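2,5-dihydroxypyridine 5,6-dioxygenase (Pseudomonas putida KT2440, PDB 7CUP) catalyses the iron-dependent oxidative opening of the 2,5-dihydroxypyridine ring between carbons 5 and 6, yielding N-formylmaleamate in aerobic nicotinate degradation. Local coordinates at residues 86-91 with 109-114; 174-179 with 184-189; 10-15 with 188-193; 129-134 with 289-294. One frame throughout, in Å; residues are numbered along the deposited sequence.

Overall arrangement
Contact 3 opens near the N terminus, on helix 5-18, and closes only at residues 188-193, at the end of the last strand of the parallel sheet. Nested within this long loop, contact 1 joins two helices, 85-92 and 107-114, that flank that sheet. Contact 4 starts at the end of helix 126-131 and reaches forward to helix 290-294, so it crosses contact 3. Inside the loop of contact 4 lies contact 2, a short closure between edge strands 175-177 and 187-189, which belong to different sheets. Contacts 2 and 3 share Asp-188 and His-189. Together, contacts 2 and 4 tie the parallel alpha/beta part of the fold to the iron-bearing antiparallel part.

Contact 1 of 4, residues 86-91 with 109-114; sequences AAQRAL and QEQILK
Gln-88 and Ile-112 bring the two backbones nearest, their CA atoms 6.9 Å apart, where the axes of segments 86-91 and 109-114 run in roughly the same direction, 9.9 Å apart at a crossing angle of -33°. Both helices lead into strands of the parallel alpha/beta sheet, and helix 107-114 is the connection of the beta-alpha-beta crossover from strand 96-99 to strand 118-121. Gln-88 reaches across as an extended chain: its CG stands opposite the backbone N (chi1 -176°), which lays CG alongside Ile-112 CG1 at 3.7 Å and carries the amide on to Gln-111. There Gln-88 NE2 donates to Gln-111 OE1 over 3.1 Å with an N-H...O angle of 156°; the acceptor lies near the plane of the Gln-88 amide, while the two amides are strongly twisted against each other. Gln-88 NE2 also bonds Glu-92 OE2, one turn further along its own helix, so two acceptors fix the rotation of the amide. Gln-111 is the exposed member of the contact. Alanines of segment 86-91 pack on a second subunit, including Ala-90 on Ala-90 of that subunit. At the buried end, Leu-91 CD1 meets Ile-112 CD1 at 4.0 Å.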
loop_
_atom_site.group_PDB
_atom_site.type_symbol
_atom_site.label_atom_id
_atom_site.label_comp_id
_atom_site.label_asym_id
_atom_site.label_seq_id
_atom_site.Cartn_x
_atom_site.Cartn_y
_atom_site.Cartn_z
ATOM N N ALA A 86 -8.953 17.952 -23.834
ATOM C CA ALA A 86 -9.736 18.024 -22.583
ATOM C C ALA A 86 -8.758 18.204 -21.404
ATOM O O ALA A 86 -8.942 19.163 -20.582
ATOM C CB ALA A 86 -10.635 16.804 -22.477
ATOM N N ALA A 87 -7.761 17.324 -21.315
ATOM C CA ALA A 87 -6.671 17.363 -20.302
ATOM C C ALA A 87 -5.914 18.688 -20.389
ATOM O O ALA A 87 -5.638 19.323 -19.345
ATOM C CB ALA A 87 -5.743 16.198 -20.508
ATOM N N GLN A 88 -5.607 19.137 -21.601
ATOM C CA GLN A 88 -4.932 20.442 -21.769
ATOM C C GLN A 88 -5.812 21.515 -21.113
ATOM O O GLN A 88 -5.246 22.373 -20.360
ATOM C CB GLN A 88 -4.633 20.677 -23.246
ATOM C CG GLN A 88 -3.845 21.946 -23.498
ATOM C CD GLN A 88 -3.737 22.251 -24.971
ATOM O OE1 GLN A 88 -3.478 21.369 -25.786
ATOM N NE2 GLN A 88 -3.966 23.505 -25.311
ATOM N N ARG A 89 -7.129 21.518 -21.374
ATOM C CA ARG A 89 -8.042 22.569 -20.825
ATOM C C ARG A 89 -8.143 22.437 -19.298
ATOM O O ARG A 89 -8.454 23.424 -18.627
ATOM C CB ARG A 89 -9.447 22.489 -21.446
ATOM C CG ARG A 89 -9.523 22.799 -22.936
ATOM C CD ARG A 89 -9.578 24.291 -23.110
ATOM N NE ARG A 89 -9.553 24.815 -24.468
ATOM C CZ ARG A 89 -10.596 24.878 -25.286
ATOM N NH1 ARG A 89 -11.763 24.361 -24.957
ATOM N NH2 ARG A 89 -10.457 25.423 -26.471
ATOM N N ALA A 90 -7.974 21.233 -18.758
ATOM C CA ALA A 90 -8.060 20.994 -17.301
ATOM C C ALA A 90 -6.877 21.675 -16.620
ATOM O O ALA A 90 -7.039 22.213 -15.505
ATOM C CB ALA A 90 -8.131 19.509 -17.008
ATOM N N LEU A 91 -5.750 21.756 -17.309
ATOM C CA LEU A 91 -4.541 22.460 -16.811
ATOM C C LEU A 91 -4.661 23.968 -17.075
ATOM O O LEU A 91 -4.292 24.739 -16.185
ATOM C CB LEU A 91 -3.319 21.857 -17.498
ATOM C CG LEU A 91 -3.110 20.370 -17.218
ATOM C CD1 LEU A 91 -1.926 19.841 -18.001
ATOM C CD2 LEU A 91 -2.899 20.099 -15.735
ATOM N N GLN A 109 1.772 22.295 -24.436
ATOM C CA GLN A 109 2.320 23.019 -23.269
ATOM C C GLN A 109 2.445 24.510 -23.603
ATOM O O GLN A 109 2.158 25.338 -22.722
ATOM C CB GLN A 109 3.669 22.443 -22.824
ATOM C CG GLN A 109 4.343 23.322 -21.788
ATOM C CD GLN A 109 5.515 22.719 -21.050
ATOM O OE1 GLN A 109 5.355 21.836 -20.198
ATOM N NE2 GLN A 109 6.700 23.261 -21.312
ATOM N N GLU A 110 2.903 24.832 -24.809
ATOM C CA GLU A 110 3.049 26.217 -25.304
ATOM C C GLU A 110 1.685 26.908 -25.278
ATOM O O GLU A 110 1.610 28.042 -24.810
ATOM C CB GLU A 110 3.642 26.197 -26.713
ATOM C CG GLU A 110 3.905 27.578 -27.252
ATOM C CD GLU A 110 5.099 28.272 -26.620
ATOM O OE1 GLU A 110 5.554 29.275 -27.212
ATOM O OE2 GLU A 110 5.597 27.803 -25.557
ATOM N N GLN A 111 0.638 26.212 -25.712
ATOM C CA GLN A 111 -0.760 26.719 -25.704
ATOM C C GLN A 111 -1.222 26.960 -24.259
ATOM O O GLN A 111 -1.835 28.015 -24.006
ATOM C CB GLN A 111 -1.651 25.761 -26.477
ATOM C CG GLN A 111 -1.522 25.937 -27.985
ATOM C CD GLN A 111 -2.081 24.736 -28.703
ATOM O OE1 GLN A 111 -3.006 24.084 -28.224
ATOM N NE2 GLN A 111 -1.512 24.412 -29.853
ATOM N N ILE A 112 -0.887 26.066 -23.316
ATOM C CA ILE A 112 -1.207 26.290 -21.873
ATOM C C ILE A 112 -0.583 27.616 -21.428
ATOM O O ILE A 112 -1.295 28.434 -20.869
ATOM C CB ILE A 112 -0.788 25.108 -20.964
ATOM C CG1 ILE A 112 -1.471 23.808 -21.386
ATOM C CG2 ILE A 112 -1.077 25.450 -19.506
ATOM C CD1 ILE A 112 -0.940 22.577 -20.703
ATOM N N LEU A 113 0.715 27.806 -21.628
ATOM C CA LEU A 113 1.454 29.025 -21.182
ATOM C C LEU A 113 0.888 30.306 -21.850
ATOM O O LEU A 113 0.748 31.363 -21.180
ATOM C CB LEU A 113 2.934 28.813 -21.530
ATOM C CG LEU A 113 3.628 27.656 -20.800
ATOM C CD1 LEU A 113 5.069 27.515 -21.264
ATOM C CD2 LEU A 113 3.583 27.861 -19.294
ATOM N N LYS A 114 0.556 30.200 -23.132
ATOM C CA LYS A 114 -0.084 31.265 -23.948
ATOM C C LYS A 114 -1.412 31.685 -23.298
ATOM O O LYS A 114 -1.762 32.850 -23.415
ATOM C CB LYS A 114 -0.263 30.744 -25.379
ATOM C CG LYS A 114 -0.468 31.803 -26.446
ATOM C CD LYS A 114 -0.959 31.238 -27.760
ATOM C CE LYS A 114 -1.322 32.321 -28.759
ATOM N NZ LYS A 114 -2.651 32.064 -29.366
HETATM O O HOH W 1 -3.977 21.730 -28.325
#

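Contact 2 of 4, residues 174-179 with 184-189; sequences AVTEYG and PGRWDH
Asp-188 holds the backbone of Tyr-178 and Gly-179, just after strand 175-177, where edge strands of two sheets meet: 175-177 of the antiparallel sheet and 187-189 of the parallel one, their axes 7.0 Å apart at 42°. The tight part is centred on the Asp-188 carboxylate. Its OD2 takes the backbone N of Tyr-178 at 2.9 Å on the syn lone pair, and Arg-186 NE and NH2 grip the same oxygen side-on, NH2 at 2.8 Å in a salt bridge. Asp-188 OD1 accepts from Gly-179 N at 3.0 Å, above the carboxylate plane, and from His-189 N on the anti lone pair. Arg-186, fully extended from CG to NE, lays its guanidinium almost parallel to the Tyr-178 ring, the planes 6° apart, and NH2 also donates to Thr-176 OG1. Tyr-178 OH is held by Asp-182. The other side is looser and bridged by water. One water donates to both Thr-176 O and Trp-187 O. The Glu-177 side chain is about 8 Å from the bound iron. Its carboxylate meets the edge of the Trp-187 ring, Glu-177 OE2 lying 3.6 Å from Trp-187 CZ3. A further water lies 2.7 Å from both Glu-177 OE1 and His-189 ND1.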
loop_
_atom_site.group_PDB
_atom_site.type_symbol
_atom_site.label_atom_id
_atom_site.label_comp_id
_atom_site.label_asym_id
_atom_site.label_seq_id
_atom_site.Cartn_x
_atom_site.Cartn_y
_atom_site.Cartn_z
ATOM N N ALA A 174 16.583 34.642 -25.601
ATOM C CA ALA A 174 17.228 34.166 -24.360
ATOM C C ALA A 174 16.145 33.512 -23.485
ATOM O O ALA A 174 15.062 34.078 -23.386
ATOM C CB ALA A 174 17.850 35.341 -23.655
ATOM N N VAL A 175 16.405 32.340 -22.910
ATOM C CA VAL A 175 15.482 31.692 -21.938
ATOM C C VAL A 175 16.232 31.545 -20.623
ATOM O O VAL A 175 17.413 31.173 -20.653
ATOM C CB VAL A 175 14.946 30.358 -22.476
ATOM C CG1 VAL A 175 14.137 29.602 -21.431
ATOM C CG2 VAL A 175 14.107 30.585 -23.720
ATOM N N THR A 176 15.567 31.886 -19.523
ATOM C CA THR A 176 16.081 31.717 -18.142
ATOM C C THR A 176 15.309 30.615 -17.399
ATOM O O THR A 176 14.113 30.416 -17.679
ATOM C CB THR A 176 15.999 33.037 -17.375
ATOM O OG1 THR A 176 14.624 33.365 -17.170
ATOM C CG2 THR A 176 16.705 34.147 -18.122
ATOM N N GLU A 177 15.999 29.923 -16.491
ATOM C CA GLU A 177 15.391 29.060 -15.455
ATOM C C GLU A 177 16.000 29.489 -14.127
ATOM O O GLU A 177 17.216 29.323 -14.028
ATOM C CB GLU A 177 15.652 27.581 -15.768
ATOM C CG GLU A 177 15.271 27.148 -17.156
ATOM C CD GLU A 177 15.322 25.652 -17.396
ATOM O OE1 GLU A 177 15.405 24.913 -16.414
ATOM O OE2 GLU A 177 15.257 25.222 -18.567
ATOM N N TYR A 178 15.221 30.059 -13.185
ATOM C CA TYR A 178 15.664 30.507 -11.828
ATOM C C TYR A 178 14.844 29.833 -10.712
ATOM O O TYR A 178 15.032 30.183 -9.520
ATOM C CB TYR A 178 15.610 32.041 -11.664
ATOM C CG TYR A 178 14.321 32.729 -12.083
ATOM C CD1 TYR A 178 13.191 32.703 -11.270
ATOM C CD2 TYR A 178 14.232 33.460 -13.261
ATOM C CE1 TYR A 178 12.006 33.325 -11.632
ATOM C CE2 TYR A 178 13.051 34.097 -13.633
ATOM C CZ TYR A 178 11.929 34.036 -12.821
ATOM O OH TYR A 178 10.755 34.681 -13.147
ATOM N N GLY A 179 13.976 28.871 -11.048
ATOM C CA GLY A 179 13.460 27.900 -10.062
ATOM C C GLY A 179 12.017 28.118 -9.641
ATOM O O GLY A 179 11.530 27.346 -8.792
ATOM N N PRO A 184 2.926 35.371 -15.392
ATOM C CA PRO A 184 1.912 34.676 -16.173
ATOM C C PRO A 184 2.570 34.100 -17.441
ATOM O O PRO A 184 3.485 34.710 -17.973
ATOM C CB PRO A 184 0.831 35.743 -16.456
ATOM C CG PRO A 184 1.263 36.999 -15.685
ATOM C CD PRO A 184 2.724 36.833 -15.328
ATOM N N GLY A 185 2.152 32.901 -17.859
ATOM C CA GLY A 185 2.691 32.232 -19.042
ATOM C C GLY A 185 4.119 31.754 -18.818
ATOM O O GLY A 185 4.720 31.302 -19.789
ATOM N N ARG A 186 4.649 31.791 -17.596
ATOM C CA ARG A 186 6.072 31.410 -17.368
ATOM C C ARG A 186 6.170 29.911 -17.073
ATOM O O ARG A 186 5.358 29.391 -16.279
ATOM C CB ARG A 186 6.734 32.157 -16.213
ATOM C CG ARG A 186 8.210 31.817 -16.059
ATOM C CD ARG A 186 8.950 32.483 -14.885
ATOM N NE ARG A 186 10.327 32.024 -14.868
ATOM C CZ ARG A 186 11.234 32.354 -15.787
ATOM N NH1 ARG A 186 10.921 33.197 -16.757
ATOM N NH2 ARG A 186 12.458 31.853 -15.723
ATOM N N TRP A 187 7.165 29.266 -17.679
ATOM C CA TRP A 187 7.594 27.889 -17.343
ATOM C C TRP A 187 8.924 28.019 -16.601
ATOM O O TRP A 187 9.792 28.836 -17.021
ATOM C CB TRP A 187 7.694 26.983 -18.587
ATOM C CG TRP A 187 8.074 25.576 -18.247
ATOM C CD1 TRP A 187 7.248 24.504 -18.075
ATOM C CD2 TRP A 187 9.409 25.074 -18.049
ATOM N NE1 TRP A 187 7.977 23.379 -17.773
ATOM C CE2 TRP A 187 9.303 23.699 -17.752
ATOM C CE3 TRP A 187 10.683 25.643 -18.152
ATOM C CZ2 TRP A 187 10.417 22.894 -17.531
ATOM C CZ3 TRP A 187 11.782 24.852 -17.899
ATOM C CH2 TRP A 187 11.651 23.494 -17.596
ATOM N N ASP A 188 9.073 27.296 -15.502
ATOM C CA ASP A 188 10.382 27.177 -14.810
ATOM C C ASP A 188 10.445 25.833 -14.088
ATOM O O ASP A 188 9.447 25.078 -14.114
ATOM C CB ASP A 188 10.639 28.372 -13.897
ATOM C CG ASP A 188 12.107 28.752 -13.746
ATOM O OD1 ASP A 188 12.965 27.828 -13.698
ATOM O OD2 ASP A 188 12.393 29.990 -13.631
ATOM N N HIS A 189 11.623 25.511 -13.562
ATOM C CA HIS A 189 11.956 24.163 -13.049
ATOM C C HIS A 189 12.609 24.349 -11.699
ATOM O O HIS A 189 13.654 25.000 -11.656
ATOM C CB HIS A 189 12.917 23.493 -14.026
ATOM C CG HIS A 189 13.241 22.073 -13.707
ATOM N ND1 HIS A 189 14.151 21.356 -14.457
ATOM C CD2 HIS A 189 12.833 21.255 -12.714
ATOM C CE1 HIS A 189 14.233 20.136 -13.961
ATOM N NE2 HIS A 189 13.451 20.054 -12.903
HETATM O O HOH W 2 12.652 32.496 -19.605
HETATM O O HOH W 3 11.916 29.325 -18.496
HETATM O O HOH W 4 15.233 22.236 -16.779
#

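Contact 3 of 4, residues 10-15 with 188-193; sequences QMFEHV and DHWPSG
The indole of Trp-190 is met on one face by Val-15 and drives its outer edge into the face of Phe-12. Val-15 CG2 lies 3.5 Å from the centroid of the six-membered ring and 3° off its normal, a CH-pi contact, while the other methyl, CG1, comes down at 3.6 Å beside CE3. At the edge, Trp-190 CZ3 stands over the centre of the Phe-12 ring, in a T-shaped (edge-to-face) pair with centroids 4.7 Å apart and planes at 59°. In the alpha/beta fold this joins helix 5-18, which leads into the parallel strand 26-31, to the segment that follows the last strand of the sheet, 187-189. The bent thioether chain of Met-11 reaches the benzo end of the indole, CE lying 3.8 Å from CZ2, so three residues from about one turn of the helix surround the benzo ring: Val-15 over a face, Phe-12 at the CZ3 edge, Met-11 by CZ2. A chi1 of 171° sets the indole of Trp-190 beside the carbonyl carbon, away from the backbone N, and its buried NE1 donates to Leu-129 O of helix 126-131, which settles how the indole is turned. Pro-134 also touches both Val-15 and Trp-190, and Phe-12 rests on helix 37-49 through Thr-39 and Ala-46. From the same helix as Phe-12, Glu-13 forms a salt bridge with Arg-49 of a third subunit. After Trp-190 the chain passes through a cis peptide at Pro-191. The bend is pinned within the segment by Ser-192 OG, which donates to His-189 O at 2.8 Å in the carbonyl plane.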
loop_
_atom_site.group_PDB
_atom_site.type_symbol
_atom_site.label_atom_id
_atom_site.label_comp_id
_atom_site.label_asym_id
_atom_site.label_seq_id
_atom_site.Cartn_x
_atom_site.Cartn_y
_atom_site.Cartn_z
ATOM N N GLN A 10 6.653 22.364 3.729
ATOM C CA GLN A 10 7.157 23.760 3.974
ATOM C C GLN A 10 7.942 24.268 2.769
ATOM O O GLN A 10 7.810 25.474 2.444
ATOM C CB GLN A 10 8.073 23.892 5.184
ATOM C CG GLN A 10 7.301 24.102 6.465
ATOM C CD GLN A 10 8.205 23.917 7.654
ATOM O OE1 GLN A 10 9.376 24.305 7.613
ATOM N NE2 GLN A 10 7.666 23.302 8.702
ATOM N N MET A 11 8.739 23.403 2.151
ATOM C CA MET A 11 9.505 23.790 0.938
ATOM C C MET A 11 8.496 24.188 -0.140
ATOM O O MET A 11 8.732 25.220 -0.810
ATOM C CB MET A 11 10.416 22.671 0.430
ATOM C CG MET A 11 11.682 22.476 1.296
ATOM S SD MET A 11 12.361 20.811 1.203
ATOM C CE MET A 11 12.621 20.659 -0.556
ATOM N N PHE A 12 7.441 23.395 -0.342
ATOM C CA PHE A 12 6.458 23.686 -1.415
ATOM C C PHE A 12 5.694 24.973 -1.074
ATOM O O PHE A 12 5.388 25.772 -1.999
ATOM C CB PHE A 12 5.519 22.516 -1.705
ATOM C CG PHE A 12 5.990 21.635 -2.837
ATOM C CD1 PHE A 12 6.899 20.609 -2.616
ATOM C CD2 PHE A 12 5.561 21.861 -4.136
ATOM C CE1 PHE A 12 7.330 19.810 -3.667
ATOM C CE2 PHE A 12 6.002 21.066 -5.187
ATOM C CZ PHE A 12 6.874 20.032 -4.946
ATOM N N GLU A 13 5.418 25.241 0.200
ATOM C CA GLU A 13 4.819 26.549 0.578
ATOM C C GLU A 13 5.756 27.678 0.138
ATOM O O GLU A 13 5.249 28.656 -0.445
ATOM C CB GLU A 13 4.542 26.667 2.072
ATOM C CG GLU A 13 3.467 25.717 2.507
ATOM C CD GLU A 13 3.277 25.678 4.007
ATOM O OE1 GLU A 13 2.859 26.725 4.549
ATOM O OE2 GLU A 13 3.499 24.584 4.609
ATOM N N HIS A 14 7.055 27.574 0.426
ATOM C CA HIS A 14 8.063 28.606 0.059
ATOM C C HIS A 14 8.057 28.851 -1.457
ATOM O O HIS A 14 7.882 30.018 -1.893
ATOM C CB HIS A 14 9.448 28.226 0.589
ATOM C CG HIS A 14 10.540 29.079 0.032
ATOM N ND1 HIS A 14 10.860 30.303 0.572
ATOM C CD2 HIS A 14 11.408 28.874 -0.979
ATOM C CE1 HIS A 14 11.861 30.833 -0.096
ATOM N NE2 HIS A 14 12.222 29.972 -1.055
ATOM N N VAL A 15 8.154 27.792 -2.255
ATOM C CA VAL A 15 8.284 27.901 -3.735
ATOM C C VAL A 15 6.939 28.347 -4.335
ATOM O O VAL A 15 6.982 29.135 -5.275
ATOM C CB VAL A 15 8.842 26.592 -4.334
ATOM C CG1 VAL A 15 8.924 26.657 -5.856
ATOM C CG2 VAL A 15 10.218 26.285 -3.723
ATOM N N ASP A 188 9.073 27.296 -15.502
ATOM C CA ASP A 188 10.382 27.177 -14.810
ATOM C C ASP A 188 10.445 25.833 -14.088
ATOM O O ASP A 188 9.447 25.078 -14.114
ATOM C CB ASP A 188 10.639 28.372 -13.897
ATOM C CG ASP A 188 12.107 28.752 -13.746
ATOM O OD1 ASP A 188 12.965 27.828 -13.698
ATOM O OD2 ASP A 188 12.393 29.990 -13.631
ATOM N N HIS A 189 11.623 25.511 -13.562
ATOM C CA HIS A 189 11.956 24.163 -13.049
ATOM C C HIS A 189 12.609 24.349 -11.699
ATOM O O HIS A 189 13.654 25.000 -11.656
ATOM C CB HIS A 189 12.917 23.493 -14.026
ATOM C CG HIS A 189 13.241 22.073 -13.707
ATOM N ND1 HIS A 189 14.151 21.356 -14.457
ATOM C CD2 HIS A 189 12.833 21.255 -12.714
ATOM C CE1 HIS A 189 14.233 20.136 -13.961
ATOM N NE2 HIS A 189 13.451 20.054 -12.903
ATOM N N TRP A 190 11.969 23.877 -10.639
ATOM C CA TRP A 190 12.634 23.728 -9.338
ATOM C C TRP A 190 13.302 22.355 -9.288
ATOM O O TRP A 190 12.576 21.360 -9.302
ATOM C CB TRP A 190 11.574 23.904 -8.274
ATOM C CG TRP A 190 12.045 23.583 -6.898
ATOM C CD1 TRP A 190 13.320 23.521 -6.403
ATOM C CD2 TRP A 190 11.175 23.265 -5.828
ATOM N NE1 TRP A 190 13.280 23.203 -5.073
ATOM C CE2 TRP A 190 11.980 23.032 -4.700
ATOM C CE3 TRP A 190 9.791 23.122 -5.746
ATOM C CZ2 TRP A 190 11.429 22.710 -3.464
ATOM C CZ3 TRP A 190 9.250 22.805 -4.523
ATOM C CH2 TRP A 190 10.058 22.622 -3.403
ATOM N N PRO A 191 14.657 22.216 -9.299
ATOM C CA PRO A 191 15.634 23.306 -9.221
ATOM C C PRO A 191 16.316 23.693 -10.542
ATOM O O PRO A 191 16.297 22.898 -11.479
ATOM C CB PRO A 191 16.720 22.640 -8.382
ATOM C CG PRO A 191 16.774 21.233 -8.952
ATOM C CD PRO A 191 15.362 20.934 -9.409
ATOM N N SER A 192 16.928 24.883 -10.592
ATOM C CA SER A 192 17.666 25.377 -11.782
ATOM C C SER A 192 18.560 26.549 -11.364
ATOM O O SER A 192 19.204 26.443 -10.303
ATOM C CB SER A 192 16.723 25.689 -12.931
ATOM O OG SER A 192 15.746 26.675 -12.587
ATOM N N GLY A 193 18.638 27.609 -12.179
ATOM C CA GLY A 193 19.638 28.674 -11.980
ATOM C C GLY A 193 20.609 28.758 -13.144
ATOM O O GLY A 193 21.809 28.674 -12.894
#

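Contact 4 of 4, residues 129-134 with 289-294; sequences LARMLP and CMDARA
Arg-131 and Asp-291 form the ionic part of the contact, a buried end-on salt bridge with one guanidinium nitrogen for each carboxylate oxygen. Asp-291 OD1 accepts from Arg-131 NH1 on its syn lone pair, at 2.6 Å and an N-H...O angle of 167°; Arg-131 NH2 donates to Asp-291 OD2 at 2.7 Å from the syn side, slightly out of the carboxylate plane. The two side chains come from opposite directions, and their flat groups are nearly coplanar, 25° apart. A bend in the arginine chain at chi3 (47°) turns the guanidinium edge toward the acid. Further hydrogen bonds lock the pair: Gln-275 N donates to Asp-291 OD1, and Arg-131 NH1 donates to Arg-273 O. The bridge joins helix 126-131, which follows strand 118-121 of the parallel alpha/beta sheet, to helix 290-294, which comes in sequence between strands 263-269 and 299-303 of the iron-bearing antiparallel sheet. Arg-131 closes one helix at its C-terminal end and Asp-291 stands in the first turn of the other, so both charges probably suit the helix dipoles. Packing is contributed by Met-132, the first residue to leave the helix: its bent chain sets CE 3.5 Å from Asp-291 OD2, and its side chain also rests on Pro-191 and Ala-274. Pro-65 of a fourth subunit packs on Arg-131. Two residues beyond Asp-291, Arg-293 makes a salt bridge through NE to Asp-320, an iron ligand. Capping comes from Cys-289 at the N-cap, whose SG accepts a weak bond from Ala-292 N at 3.6 Å.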
loop_
_atom_site.group_PDB
_atom_site.type_symbol
_atom_site.label_atom_id
_atom_site.label_comp_id
_atom_site.label_asym_id
_atom_site.label_seq_id
_atom_site.Cartn_x
_atom_site.Cartn_y
_atom_site.Cartn_z
ATOM N N LEU A 129 15.774 18.952 -4.197
ATOM C CA LEU A 129 14.869 20.116 -4.111
ATOM C C LEU A 129 15.284 20.998 -2.921
ATOM O O LEU A 129 15.190 22.238 -3.062
ATOM C CB LEU A 129 13.412 19.667 -3.982
ATOM C CG LEU A 129 12.763 18.976 -5.182
ATOM C CD1 LEU A 129 11.302 18.754 -4.893
ATOM C CD2 LEU A 129 12.926 19.779 -6.458
ATOM N N ALA A 130 15.706 20.413 -1.788
ATOM C CA ALA A 130 16.094 21.173 -0.567
ATOM C C ALA A 130 17.435 21.859 -0.788
ATOM O O ALA A 130 17.567 23.044 -0.416
ATOM C CB ALA A 130 16.139 20.303 0.663
ATOM N N ARG A 131 18.382 21.171 -1.418
ATOM C CA ARG A 131 19.759 21.697 -1.582
ATOM C C ARG A 131 19.749 22.893 -2.548
ATOM O O ARG A 131 20.578 23.765 -2.357
ATOM C CB ARG A 131 20.695 20.587 -2.073
ATOM C CG ARG A 131 22.147 21.016 -2.251
ATOM C CD ARG A 131 23.092 19.835 -2.384
ATOM N NE ARG A 131 22.681 18.777 -3.318
ATOM C CZ ARG A 131 22.864 18.803 -4.626
ATOM N NH1 ARG A 131 23.374 19.876 -5.213
ATOM N NH2 ARG A 131 22.486 17.774 -5.356
ATOM N N MET A 132 18.892 22.899 -3.586
ATOM C CA MET A 132 18.766 24.051 -4.515
ATOM C C MET A 132 17.380 24.714 -4.358
ATOM O O MET A 132 16.794 25.109 -5.346
ATOM C CB MET A 132 19.049 23.611 -5.954
ATOM C CG MET A 132 20.469 23.186 -6.110
ATOM S SD MET A 132 20.865 22.505 -7.696
ATOM C CE MET A 132 20.352 20.793 -7.494
ATOM N N LEU A 133 16.891 24.844 -3.136
ATOM C CA LEU A 133 15.618 25.563 -2.846
ATOM C C LEU A 133 15.718 26.978 -3.414
ATOM O O LEU A 133 16.680 27.695 -3.131
ATOM C CB LEU A 133 15.415 25.616 -1.338
ATOM C CG LEU A 133 14.074 26.185 -0.899
ATOM C CD1 LEU A 133 12.947 25.224 -1.243
ATOM C CD2 LEU A 133 14.115 26.487 0.587
ATOM N N PRO A 134 14.788 27.383 -4.296
ATOM C CA PRO A 134 14.927 28.656 -5.005
ATOM C C PRO A 134 14.897 29.913 -4.105
ATOM O O PRO A 134 14.264 29.908 -3.050
ATOM C CB PRO A 134 13.760 28.643 -5.999
ATOM C CG PRO A 134 13.409 27.188 -6.153
ATOM C CD PRO A 134 13.676 26.569 -4.803
ATOM N N CYS A 289 19.511 14.920 -13.178
ATOM C CA CYS A 289 20.811 15.561 -12.850
ATOM C C CYS A 289 20.772 17.024 -13.320
ATOM O O CYS A 289 21.502 17.446 -14.269
ATOM C CB CYS A 289 22.018 14.799 -13.399
ATOM S SG CYS A 289 23.563 15.357 -12.614
ATOM N N MET A 290 19.980 17.809 -12.607
ATOM C CA MET A 290 19.991 19.288 -12.738
ATOM C C MET A 290 21.311 19.865 -12.230
ATOM O O MET A 290 21.673 20.926 -12.738
ATOM C CB MET A 290 18.803 19.908 -12.007
ATOM C CG MET A 290 17.497 19.647 -12.713
ATOM S SD MET A 290 17.520 20.090 -14.482
ATOM C CE MET A 290 17.789 21.851 -14.386
ATOM N N ASP A 291 22.021 19.176 -11.329
ATOM C CA ASP A 291 23.360 19.609 -10.857
ATOM C C ASP A 291 24.295 19.797 -12.060
ATOM O O ASP A 291 25.014 20.802 -12.098
ATOM C CB ASP A 291 23.928 18.602 -9.869
ATOM C CG ASP A 291 23.441 18.797 -8.453
ATOM O OD1 ASP A 291 24.019 19.665 -7.752
ATOM O OD2 ASP A 291 22.509 18.078 -8.046
ATOM N N ALA A 292 24.305 18.831 -12.990
ATOM C CA ALA A 292 25.179 18.814 -14.172
ATOM C C ALA A 292 24.765 19.959 -15.092
ATOM O O ALA A 292 25.653 20.575 -15.672
ATOM C CB ALA A 292 25.090 17.472 -14.875
ATOM N N ARG A 293 23.462 20.230 -15.240
ATOM C CA ARG A 293 23.022 21.306 -16.167
ATOM C C ARG A 293 23.356 22.680 -15.573
ATOM O O ARG A 293 23.604 23.612 -16.363
ATOM C CB ARG A 293 21.531 21.213 -16.497
ATOM C CG ARG A 293 21.128 19.958 -17.255
ATOM C CD ARG A 293 19.671 19.950 -17.605
ATOM N NE ARG A 293 19.412 18.806 -18.461
ATOM C CZ ARG A 293 19.270 17.550 -18.047
ATOM N NH1 ARG A 293 19.346 17.264 -16.751
ATOM N NH2 ARG A 293 19.041 16.581 -18.931
ATOM N N ALA A 294 23.250 22.853 -14.257
ATOM C CA ALA A 294 23.125 24.191 -13.637
ATOM C C ALA A 294 24.427 24.666 -12.978
ATOM O O ALA A 294 24.460 25.849 -12.640
ATOM C CB ALA A 294 21.974 24.260 -12.653
#